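Local coordinates for protein siroheme decarboxylase (Hydrogenobacter thermophilus, PDB 4CH7) that catalyses the decarboxylation of siroheme to 12,18-didecarboxysiroheme, releasing two molecules of carbon dioxide, in the biosynthesis of heme d1, at residues 6-11 and 30-35; 21-26 and 187-192; 53-58 and 218-223; 178-183 and 316-321. One frame throughout, in Å; residues are numbered along the deposited sequence.

Contact 1 (6-11 and 30-35); sequences DKILKI and VGIEEG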
# COMPACT_ATOMS: atom_id res chain seq x y z
N ASP A 6 4.04 2.83 26.99
CA ASP A 6 4.84 1.87 26.25
C ASP A 6 4.10 0.56 26.00
O ASP A 6 4.15 0.01 24.90
CB ASP A 6 6.16 1.60 26.98
CG ASP A 6 7.13 2.76 26.89
OD1 ASP A 6 6.99 3.74 27.67
OD2 ASP A 6 8.05 2.70 26.05
N LYS A 7 3.41 0.06 27.03
CA LYS A 7 2.65 -1.18 26.92
C LYS A 7 1.46 -1.07 25.97
O LYS A 7 1.19 -1.98 25.19
CB LYS A 7 2.16 -1.64 28.29
CG LYS A 7 3.08 -2.62 29.00
CD LYS A 7 2.48 -3.05 30.33
CE LYS A 7 2.20 -1.85 31.21
NZ LYS A 7 1.57 -2.24 32.50
N ILE A 8 0.75 0.06 26.05
CA ILE A 8 -0.41 0.31 25.21
C ILE A 8 -0.00 0.50 23.76
O ILE A 8 -0.58 -0.11 22.85
CB ILE A 8 -1.17 1.55 25.68
CG1 ILE A 8 -1.82 1.31 27.04
CG2 ILE A 8 -2.23 1.95 24.68
CD1 ILE A 8 -2.44 2.55 27.64
N LEU A 9 0.98 1.38 23.54
CA LEU A 9 1.53 1.63 22.21
C LEU A 9 1.97 0.34 21.55
O LEU A 9 1.70 0.11 20.37
CB LEU A 9 2.71 2.59 22.31
CG LEU A 9 3.53 2.76 21.03
CD1 LEU A 9 2.69 3.42 19.95
CD2 LEU A 9 4.81 3.54 21.28
N LYS A 10 2.64 -0.51 22.32
CA LYS A 10 3.11 -1.80 21.84
C LYS A 10 1.97 -2.75 21.46
O LYS A 10 2.03 -3.44 20.45
CB LYS A 10 4.00 -2.46 22.90
CG LYS A 10 4.45 -3.87 22.56
CD LYS A 10 5.15 -4.53 23.74
CE LYS A 10 5.68 -5.91 23.36
NZ LYS A 10 4.59 -6.83 22.91
N ILE A 11 0.91 -2.76 22.28
CA ILE A 11 -0.15 -3.75 22.13
C ILE A 11 -1.16 -3.44 21.02
O ILE A 11 -1.77 -4.36 20.47
CB ILE A 11 -0.89 -4.00 23.49
CG1 ILE A 11 -1.58 -5.37 23.49
CG2 ILE A 11 -1.88 -2.89 23.79
CD1 ILE A 11 -2.24 -5.72 24.81
N VAL A 30 -2.99 -5.42 29.33
CA VAL A 30 -2.16 -4.29 29.74
C VAL A 30 -2.18 -4.12 31.26
O VAL A 30 -1.15 -3.80 31.87
CB VAL A 30 -2.58 -2.99 29.02
CG1 VAL A 30 -2.06 -1.76 29.75
CG2 VAL A 30 -2.08 -3.00 27.58
N GLY A 31 -3.33 -4.36 31.87
CA GLY A 31 -3.46 -4.26 33.31
C GLY A 31 -4.07 -2.95 33.76
O GLY A 31 -3.88 -2.54 34.91
N ILE A 32 -4.80 -2.30 32.87
CA ILE A 32 -5.49 -1.06 33.22
C ILE A 32 -6.97 -1.13 32.88
O ILE A 32 -7.40 -1.98 32.09
CB ILE A 32 -4.86 0.16 32.51
CG1 ILE A 32 -5.01 0.05 31.00
CG2 ILE A 32 -3.40 0.32 32.90
CD1 ILE A 32 -4.40 1.20 30.25
N GLU A 33 -7.75 -0.23 33.47
CA GLU A 33 -9.19 -0.16 33.22
C GLU A 33 -9.44 0.22 31.76
O GLU A 33 -8.69 0.99 31.18
CB GLU A 33 -9.83 0.85 34.17
CG GLU A 33 -11.34 0.91 34.12
CD GLU A 33 -11.84 2.01 33.21
OE1 GLU A 33 -11.04 2.91 32.87
OE2 GLU A 33 -13.03 1.97 32.83
N GLU A 34 -10.50 -0.35 31.17
CA GLU A 34 -10.74 -0.21 29.73
C GLU A 34 -10.96 1.23 29.27
O GLU A 34 -10.40 1.65 28.26
CB GLU A 34 -11.92 -1.08 29.29
CG GLU A 34 -12.17 -1.06 27.78
CD GLU A 34 -13.39 -1.85 27.37
OE1 GLU A 34 -14.04 -2.44 28.26
OE2 GLU A 34 -13.70 -1.88 26.16
N GLY A 35 -11.78 1.97 30.02
CA GLY A 35 -12.04 3.36 29.70
C GLY A 35 -10.75 4.16 29.65
O GLY A 35 -10.57 5.01 28.78

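Contact 2 (21-26 and 187-192); sequences EPFSVL and ERPFLE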
# COMPACT_ATOMS: atom_id res chain seq x y z
N GLU A 21 -15.64 -7.27 22.42
CA GLU A 21 -14.99 -6.24 23.23
C GLU A 21 -13.48 -6.43 23.25
O GLU A 21 -12.91 -6.86 24.25
CB GLU A 21 -15.54 -6.25 24.66
CG GLU A 21 -17.06 -6.06 24.75
CD GLU A 21 -17.59 -6.13 26.17
OE1 GLU A 21 -16.78 -6.03 27.11
OE2 GLU A 21 -18.81 -6.29 26.33
N PRO A 22 -12.81 -6.07 22.13
CA PRO A 22 -11.37 -6.28 21.97
C PRO A 22 -10.54 -5.40 22.89
O PRO A 22 -9.44 -5.79 23.28
CB PRO A 22 -11.13 -5.91 20.50
CG PRO A 22 -12.21 -4.93 20.17
CD PRO A 22 -13.41 -5.39 20.96
N PHE A 23 -11.05 -4.22 23.22
CA PHE A 23 -10.33 -3.30 24.10
C PHE A 23 -10.46 -3.71 25.57
O PHE A 23 -9.64 -3.32 26.40
CB PHE A 23 -10.81 -1.87 23.89
CG PHE A 23 -10.53 -1.34 22.51
CD1 PHE A 23 -9.23 -1.24 22.03
CD2 PHE A 23 -11.58 -0.93 21.69
CE1 PHE A 23 -8.97 -0.75 20.76
CE2 PHE A 23 -11.33 -0.44 20.42
CZ PHE A 23 -10.03 -0.35 19.95
N SER A 24 -11.49 -4.48 25.88
CA SER A 24 -11.62 -5.08 27.20
C SER A 24 -10.51 -6.11 27.38
O SER A 24 -9.87 -6.18 28.43
CB SER A 24 -13.00 -5.74 27.35
OG SER A 24 -13.28 -6.06 28.70
N VAL A 25 -10.27 -6.88 26.32
CA VAL A 25 -9.21 -7.88 26.31
C VAL A 25 -7.82 -7.24 26.40
O VAL A 25 -6.98 -7.68 27.19
CB VAL A 25 -9.28 -8.76 25.04
CG1 VAL A 25 -8.13 -9.74 24.99
CG2 VAL A 25 -10.61 -9.50 24.99
N LEU A 26 -7.58 -6.21 25.59
CA LEU A 26 -6.32 -5.47 25.63
C LEU A 26 -6.11 -4.83 27.00
O LEU A 26 -4.99 -4.82 27.52
CB LEU A 26 -6.28 -4.40 24.54
CG LEU A 26 -6.35 -4.84 23.08
CD1 LEU A 26 -5.98 -3.69 22.14
CD2 LEU A 26 -5.47 -6.04 22.82
N GLU A 187 -16.32 0.55 23.30
CA GLU A 187 -16.42 -0.74 23.96
C GLU A 187 -16.88 -1.84 23.00
O GLU A 187 -16.44 -2.98 23.09
CB GLU A 187 -17.39 -0.64 25.14
CG GLU A 187 -17.76 -1.96 25.79
CD GLU A 187 -18.24 -1.78 27.22
OE1 GLU A 187 -17.59 -1.03 27.97
OE2 GLU A 187 -19.27 -2.39 27.58
N ARG A 188 -17.75 -1.47 22.07
CA ARG A 188 -18.29 -2.43 21.11
C ARG A 188 -18.07 -1.93 19.68
O ARG A 188 -19.01 -1.49 19.02
CB ARG A 188 -19.78 -2.65 21.37
CG ARG A 188 -20.08 -3.20 22.75
CD ARG A 188 -20.01 -4.72 22.77
NE ARG A 188 -21.14 -5.31 22.05
CZ ARG A 188 -22.33 -5.55 22.59
NH1 ARG A 188 -22.55 -5.25 23.86
NH2 ARG A 188 -23.30 -6.08 21.86
N PRO A 189 -16.82 -2.03 19.19
CA PRO A 189 -16.41 -1.43 17.92
C PRO A 189 -16.90 -2.16 16.67
O PRO A 189 -16.67 -1.68 15.57
CB PRO A 189 -14.89 -1.47 17.98
CG PRO A 189 -14.59 -2.67 18.84
CD PRO A 189 -15.70 -2.73 19.86
N PHE A 190 -17.56 -3.31 16.85
CA PHE A 190 -18.12 -4.04 15.72
C PHE A 190 -19.63 -3.88 15.64
O PHE A 190 -20.26 -4.28 14.66
CB PHE A 190 -17.77 -5.53 15.82
CG PHE A 190 -16.31 -5.83 15.64
CD1 PHE A 190 -15.75 -5.87 14.38
CD2 PHE A 190 -15.51 -6.09 16.75
CE1 PHE A 190 -14.40 -6.15 14.21
CE2 PHE A 190 -14.16 -6.38 16.59
CZ PHE A 190 -13.60 -6.41 15.31
N LEU A 191 -20.21 -3.28 16.68
CA LEU A 191 -21.67 -3.18 16.80
C LEU A 191 -22.32 -2.33 15.72
O LEU A 191 -23.24 -2.79 15.04
CB LEU A 191 -22.06 -2.66 18.18
CG LEU A 191 -23.57 -2.60 18.43
CD1 LEU A 191 -24.18 -3.97 18.19
CD2 LEU A 191 -23.89 -2.11 19.83
N GLU A 192 -21.87 -1.09 15.57
CA GLU A 192 -22.43 -0.19 14.56
C GLU A 192 -22.27 -0.74 13.15
O GLU A 192 -23.18 -0.64 12.33
CB GLU A 192 -21.82 1.21 14.66
CG GLU A 192 -22.54 2.12 15.65
CD GLU A 192 -24.04 2.12 15.46
OE1 GLU A 192 -24.51 2.24 14.31
OE2 GLU A 192 -24.76 1.99 16.47
O HOH W 1 -13.76 -3.36 24.11

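Contact 3 (53-58 and 218-223); sequences IAPIYD and RRISAV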
# COMPACT_ATOMS: atom_id res chain seq x y z
N ILE A 53 -5.95 3.55 13.29
CA ILE A 53 -6.12 2.19 13.75
C ILE A 53 -7.23 1.58 12.90
O ILE A 53 -8.34 2.11 12.85
CB ILE A 53 -6.46 2.14 15.26
CG1 ILE A 53 -6.85 0.73 15.69
CG2 ILE A 53 -7.53 3.16 15.62
CD1 ILE A 53 -6.64 0.51 17.17
N ALA A 54 -6.91 0.50 12.19
CA ALA A 54 -7.79 0.02 11.14
C ALA A 54 -7.48 -1.41 10.75
O ALA A 54 -6.40 -1.92 11.05
CB ALA A 54 -7.66 0.92 9.91
N PRO A 55 -8.45 -2.07 10.10
CA PRO A 55 -8.18 -3.37 9.49
C PRO A 55 -7.20 -3.21 8.34
O PRO A 55 -7.21 -2.17 7.67
CB PRO A 55 -9.55 -3.78 8.92
CG PRO A 55 -10.55 -3.04 9.76
CD PRO A 55 -9.89 -1.73 10.07
N ILE A 56 -6.35 -4.21 8.13
CA ILE A 56 -5.48 -4.22 6.95
C ILE A 56 -5.90 -5.38 6.06
O ILE A 56 -5.83 -6.54 6.45
CB ILE A 56 -3.98 -4.33 7.32
CG1 ILE A 56 -3.43 -2.97 7.79
CG2 ILE A 56 -3.16 -4.78 6.12
CD1 ILE A 56 -3.82 -2.59 9.20
N TYR A 57 -6.37 -5.05 4.86
CA TYR A 57 -6.83 -6.06 3.91
C TYR A 57 -5.76 -6.34 2.86
O TYR A 57 -5.03 -5.43 2.46
CB TYR A 57 -8.13 -5.61 3.23
CG TYR A 57 -9.34 -5.63 4.14
CD1 TYR A 57 -10.04 -6.80 4.37
CD2 TYR A 57 -9.78 -4.47 4.77
CE1 TYR A 57 -11.14 -6.83 5.19
CE2 TYR A 57 -10.89 -4.49 5.61
CZ TYR A 57 -11.56 -5.67 5.81
OH TYR A 57 -12.66 -5.70 6.63
N ASP A 58 -5.67 -7.59 2.42
CA ASP A 58 -4.72 -7.94 1.37
C ASP A 58 -5.29 -7.55 0.01
O ASP A 58 -6.35 -8.03 -0.40
CB ASP A 58 -4.41 -9.44 1.40
CG ASP A 58 -3.37 -9.84 0.37
OD1 ASP A 58 -3.73 -10.00 -0.81
OD2 ASP A 58 -2.19 -10.00 0.75
N ARG A 218 -5.67 -9.26 6.88
CA ARG A 218 -4.37 -9.50 7.49
C ARG A 218 -4.45 -9.36 9.00
O ARG A 218 -4.08 -10.28 9.74
CB ARG A 218 -3.33 -8.52 6.96
CG ARG A 218 -2.77 -8.87 5.58
CD ARG A 218 -1.64 -7.93 5.22
NE ARG A 218 -1.05 -8.23 3.92
CZ ARG A 218 -0.96 -7.36 2.92
NH1 ARG A 218 -1.41 -6.12 3.07
NH2 ARG A 218 -0.41 -7.72 1.77
N ARG A 219 -4.94 -8.21 9.45
CA ARG A 219 -4.99 -7.88 10.86
C ARG A 219 -5.73 -6.57 11.07
O ARG A 219 -6.01 -5.84 10.11
CB ARG A 219 -3.57 -7.73 11.41
CG ARG A 219 -2.77 -6.64 10.72
CD ARG A 219 -1.29 -6.97 10.67
NE ARG A 219 -0.68 -7.01 11.99
CZ ARG A 219 -0.21 -5.94 12.62
NH1 ARG A 219 -0.27 -4.75 12.04
NH2 ARG A 219 0.33 -6.06 13.82
N ILE A 220 -6.06 -6.28 12.32
CA ILE A 220 -6.58 -4.97 12.70
C ILE A 220 -5.58 -4.35 13.67
O ILE A 220 -5.36 -4.90 14.75
CB ILE A 220 -7.95 -5.08 13.37
CG1 ILE A 220 -8.96 -5.70 12.40
CG2 ILE A 220 -8.44 -3.72 13.84
CD1 ILE A 220 -10.35 -5.87 12.97
N SER A 221 -4.98 -3.23 13.29
CA SER A 221 -3.94 -2.63 14.12
C SER A 221 -3.80 -1.13 13.93
O SER A 221 -4.30 -0.57 12.95
CB SER A 221 -2.59 -3.29 13.85
OG SER A 221 -2.55 -4.62 14.34
N ALA A 222 -3.12 -0.50 14.87
CA ALA A 222 -2.66 0.87 14.71
C ALA A 222 -1.27 0.80 14.10
O ALA A 222 -0.52 -0.13 14.38
CB ALA A 222 -2.62 1.57 16.05
N VAL A 223 -0.94 1.78 13.26
CA VAL A 223 0.39 1.83 12.64
C VAL A 223 1.00 3.22 12.79
O VAL A 223 0.41 4.10 13.42
CB VAL A 223 0.34 1.46 11.15
CG1 VAL A 223 1.70 1.66 10.51
CG2 VAL A 223 -0.13 0.03 10.97
O HOH W 2 -2.43 -5.02 0.31

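Contact 4 (178-183 and 316-321); sequences ITQGSF and RIKYFS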
# COMPACT_ATOMS: atom_id res chain seq x y z
N ILE A 178 -17.24 -0.92 4.50
CA ILE A 178 -17.60 -0.14 5.69
C ILE A 178 -16.64 -0.33 6.87
O ILE A 178 -16.65 0.47 7.81
CB ILE A 178 -19.03 -0.44 6.16
CG1 ILE A 178 -19.09 -1.76 6.93
CG2 ILE A 178 -20.01 -0.45 4.99
CD1 ILE A 178 -20.23 -1.83 7.92
N THR A 179 -15.83 -1.38 6.84
CA THR A 179 -14.90 -1.68 7.94
C THR A 179 -13.49 -1.14 7.71
O THR A 179 -12.72 -1.00 8.66
CB THR A 179 -14.81 -3.19 8.23
OG1 THR A 179 -14.41 -3.90 7.05
CG2 THR A 179 -16.15 -3.73 8.72
N GLN A 180 -13.15 -0.84 6.46
CA GLN A 180 -11.79 -0.46 6.08
C GLN A 180 -11.26 0.82 6.75
O GLN A 180 -10.05 1.01 6.84
CB GLN A 180 -11.66 -0.35 4.56
CG GLN A 180 -12.58 0.69 3.92
CD GLN A 180 -12.47 0.73 2.41
OE1 GLN A 180 -11.39 0.58 1.85
NE2 GLN A 180 -13.60 0.94 1.74
N GLY A 181 -12.16 1.68 7.21
CA GLY A 181 -11.77 2.96 7.77
C GLY A 181 -11.29 2.90 9.21
O GLY A 181 -10.84 1.85 9.67
N SER A 182 -11.37 4.02 9.91
CA SER A 182 -10.94 4.11 11.30
C SER A 182 -11.71 3.16 12.20
O SER A 182 -12.94 3.19 12.24
CB SER A 182 -11.10 5.54 11.82
OG SER A 182 -10.15 6.42 11.24
N PHE A 183 -10.98 2.32 12.94
CA PHE A 183 -11.60 1.41 13.90
C PHE A 183 -12.11 2.22 15.08
O PHE A 183 -11.34 2.93 15.72
CB PHE A 183 -10.58 0.38 14.37
CG PHE A 183 -11.19 -0.82 15.05
CD1 PHE A 183 -12.04 -1.67 14.36
CD2 PHE A 183 -10.89 -1.10 16.38
CE1 PHE A 183 -12.60 -2.78 14.98
CE2 PHE A 183 -11.44 -2.20 17.01
CZ PHE A 183 -12.29 -3.04 16.30
N ARG A 316 -4.22 6.62 0.62
CA ARG A 316 -4.49 5.21 0.49
C ARG A 316 -5.90 5.03 -0.04
O ARG A 316 -6.83 5.72 0.38
CB ARG A 316 -4.29 4.46 1.80
CG ARG A 316 -5.15 4.95 2.92
CD ARG A 316 -5.05 4.02 4.11
NE ARG A 316 -5.19 4.77 5.35
CZ ARG A 316 -5.42 4.21 6.54
NH1 ARG A 316 -5.56 2.89 6.64
NH2 ARG A 316 -5.52 4.97 7.61
N ILE A 317 -6.04 4.10 -0.97
CA ILE A 317 -7.30 3.87 -1.66
C ILE A 317 -8.38 3.35 -0.72
O ILE A 317 -8.10 2.68 0.27
CB ILE A 317 -7.12 2.87 -2.81
CG1 ILE A 317 -6.53 1.56 -2.28
CG2 ILE A 317 -6.21 3.45 -3.88
CD1 ILE A 317 -6.42 0.47 -3.33
N LYS A 318 -9.63 3.69 -1.03
CA LYS A 318 -10.76 3.06 -0.39
C LYS A 318 -11.22 1.94 -1.31
O LYS A 318 -11.41 2.16 -2.51
CB LYS A 318 -11.90 4.06 -0.16
CG LYS A 318 -11.46 5.35 0.50
CD LYS A 318 -10.75 5.09 1.82
CE LYS A 318 -11.72 4.61 2.89
NZ LYS A 318 -11.05 4.49 4.22
N TYR A 319 -11.37 0.74 -0.76
CA TYR A 319 -11.76 -0.40 -1.57
C TYR A 319 -13.25 -0.40 -1.85
O TYR A 319 -14.05 -0.00 -1.00
CB TYR A 319 -11.35 -1.71 -0.89
CG TYR A 319 -9.85 -1.88 -0.72
CD1 TYR A 319 -9.04 -2.19 -1.80
CD2 TYR A 319 -9.26 -1.74 0.52
CE1 TYR A 319 -7.67 -2.35 -1.65
CE2 TYR A 319 -7.90 -1.89 0.69
CZ TYR A 319 -7.11 -2.19 -0.40
OH TYR A 319 -5.75 -2.35 -0.24
N PHE A 320 -13.62 -0.83 -3.06
CA PHE A 320 -15.02 -1.05 -3.43
C PHE A 320 -15.90 0.19 -3.32
O PHE A 320 -17.09 0.10 -3.05
CB PHE A 320 -15.60 -2.20 -2.60
CG PHE A 320 -14.85 -3.49 -2.77
CD1 PHE A 320 -14.52 -3.96 -4.04
CD2 PHE A 320 -14.47 -4.23 -1.66
CE1 PHE A 320 -13.83 -5.15 -4.20
CE2 PHE A 320 -13.77 -5.42 -1.81
CZ PHE A 320 -13.45 -5.88 -3.09
N SER A 321 -15.29 1.36 -3.53
CA SER A 321 -16.07 2.58 -3.70
C SER A 321 -16.51 2.66 -5.16
O SER A 321 -15.89 2.04 -6.02
CB SER A 321 -15.25 3.81 -3.32
OG SER A 321 -14.09 3.92 -4.13

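Contact 1 (6-11 and 30-35)
A chi1 of 161° turns Val-30 CG1 away from the backbone N and leaves CG2 beside it, which offers one methyl to each of two isoleucines on helix 4-11. Val-30 CG2 packs against Ile-11 CG2 at 3.8 Å and also meets the CD1 end of the same side chain, while Val-30 CG1 lies 4.1 Å from Ile-8 CG1. Ile-8 runs outward as an extended chain past Val-30, and Ile-8 CD1 reaches Ile-32 CD1 at 3.5 Å, the two side chains crossing at about a right angle. A bend at chi3 (-57°) in Lys-7 brings its ammonium to the end of helix 22-30, where Lys-7 NZ gives a hydrogen bond of 3.2 Å to Val-30 O. The donor lies in the carbonyl plane.

Val-30 is the last residue of that helix. Gly-31, with positive phi, is the C-prime residue of a Schellman motif, and the chain then runs through Ile-32 to Glu-33, the N-cap of helix 34-47. Glu-33 OE2 accepts a weak capping bond from Gly-35 N. These three helices belong to the first helix-turn-helix domain, and Ile-8 continues onto Leu-37, Thr-40 and Ile-41 of the third, so the first helix packs on both the turn and helix 34-47.

The chemistry is divided between branched aliphatic side chains inside and one lysine bond at the exposed edge: the carboxyl end of helix 22-30, where peptide dipoles leave partial negative charge, is met by a lysine whose positive charge it would be expected to stabilise.

Contact 2 (21-26 and 187-192)
Apolar contact centres on Pro-22 and Pro-189, whose rings meet with their CG corners, Pro-22 CG lying 3.5 Å from Pro-189 CG. The neighbouring phenylalanines add looser contacts: Phe-23 CE2 approaches Pro-189 CG at 4.3 Å, and Phe-190 CE2 comes equally near Pro-22 CG. Each proline is thus touched by the other and by the phenylalanine that follows the other proline.

That reciprocity reflects the fold. Glu-21, Pro-22 and Phe-23 open helix 22-30 of the first helix-turn-helix domain, and Arg-188, Pro-189 and Phe-190 lead into helix 191-196 of the second; Glu-21 and Arg-188 even share the same backbone conformation. The two domains therefore meet here through corresponding stretches, consistent with a pseudo-twofold relation like that of paired subunits in AsnC-type regulators.

Polar contacts run through the carbonyl of Glu-187. Glu-21 CA directs its hydrogen at Glu-187 O over 3.6 Å, and a water oxygen donates to Glu-187 O at 2.9 Å while accepting a weak bond from Phe-23 N.

Charged side chains gather at the outer margin. Glu-21 CG sits beside the backbone N (chi1 -57°) and the chain extends beyond it, which lays it along Glu-187, with 4.1 Å between Glu-21 OE2 and Glu-187 OE2. Arg-188 CD folds against Glu-21 CG at 3.8 Å, but the guanidinium is salt-bridged to Glu-201 and has only a longer-range attraction to Glu-21. With Glu-21 replaced by an alanine, Arg-188 CD would probably lose its aliphatic neighbour and the guanidinium a nearby negative charge.

Contact 3 (53-58 and 218-223)
Backbone hydrogen bonds tie Ala-54 to Ser-221 and Ile-56 to Arg-219 and Arg-218 in a short antiparallel pair of strands. Ala-54 and Ser-221 exchange two bonds, Ala-54 N to Ser-221 O at 2.9 Å and Ser-221 N to Ala-54 O at 3.0 Å. Further on, Ile-56 N donates to Arg-219 O over 2.6 Å, and Ile-56 O accepts from Arg-218 N at 2.8 Å. With two arginines opposite one isoleucine, this is a classic beta bulge. The sheet has only these two strands, one from each half of the chain, and it resembles the linker strands that pair between subunits in AsnC/Lrp dimers, here within a single chain.

Apolar contact on one face is made by Pro-55 and Ile-220, lying side by side and pointing the same way, with Pro-55 CB 4.0 Å from Ile-220 CG1. Ile-220 CD1 also touches Phe-190, so an alanine here would probably open a gap between that ring and Pro-55.

Charge appears at the bulge, on Arg-218. This side chain, extended from CG to NE (chi2 -174°), passes obliquely across Ile-56, whose CG2 touches Arg-218 CD at 3.6 Å and borders the guanidinium edge. Arg-218 NH2 forms a salt bridge of 3.1 Å with Asp-58 OD2, the carboxylate turned 67° from the guanidinium plane. A water accepts from Arg-218 NH1; Asp-58 OD1 is taken by Leu-61 N.

Pro-55, lacking an N-H, occupies a non-hydrogen-bonded pair and costs the sheet no cross-strand bond; a salt bridge closes the bulged end, where the chain leaves strand 53-57.

Contact 4 (178-183 and 316-321)
Gln-180 grips the backbone of Tyr-319 with both ends of its carboxamide. Gln-180 OE1 receives Tyr-319 N at 2.6 Å, in the carbonyl plane and on a lone pair, in a nearly straight bond (164° at the hydrogen). Gln-180 NE2 returns a bond of 2.9 Å to Tyr-319 O, also on a lone pair there, although the acceptor is tilted 22° out of the amide plane. Gln-180 NE2 has a second acceptor in Ser-177 O. One flat group thus satisfies the N-H and the C=O of a single residue, and the pair of bonds fixes which way round the amide lies. Gln-180 OE1 further rests 3.4 Å from Tyr-319 CD2.

Lys-318 crosses the same side chain, bent at chi2 and chi3 so that Lys-318 CE packs 4.0 Å from Gln-180 CD. Lys-318 NZ ends 3.9 Å from Gly-181 CA.

The contact joins segment 178-183, on helix 170-179 and the chain after it, to the loop that leaves barrel strand 303-314 for the C-terminal helix 323-335. It therefore links the second helix-turn-helix domain to the AsnC-like part of the chain, and Ile-317 in this loop has its side chain about 8 Å from that of His-93, inferred to be the active-site residue.

Farther out, Ile-317 CG1 lies 4.1 Å above one face of the Tyr-319 ring, offset toward its rim. That ring also packs edge-to-face with Tyr-64 and touches Leu-62 and Val-176, while Tyr-64 OH hydrogen-bonds to the backbone N of Phe-320.

Contact 1 lies wholly within the first helix-turn-helix domain and closes before contacts 3 and 4 open; contact 2 interleaves with contact 1 and with contacts 3 and 4, which also cross each other. Contact 2 shares helix 22-30 with contact 1, their centres about 14 Å apart, and joins the first domain to the second. Contact 3 pairs strands 53-57 and 217-222, about 15 Å from contact 2 between centres. Contact 4, about 11 Å from contact 3 between centres, connects the second domain to a loop leaving the eight-stranded barrel. Phe-183 bridges contact 4 to contact 2, while Tyr-57 and Thr-179 link contacts 3 and 4. Together they pass from a peripheral helical domain toward the part holding His-93.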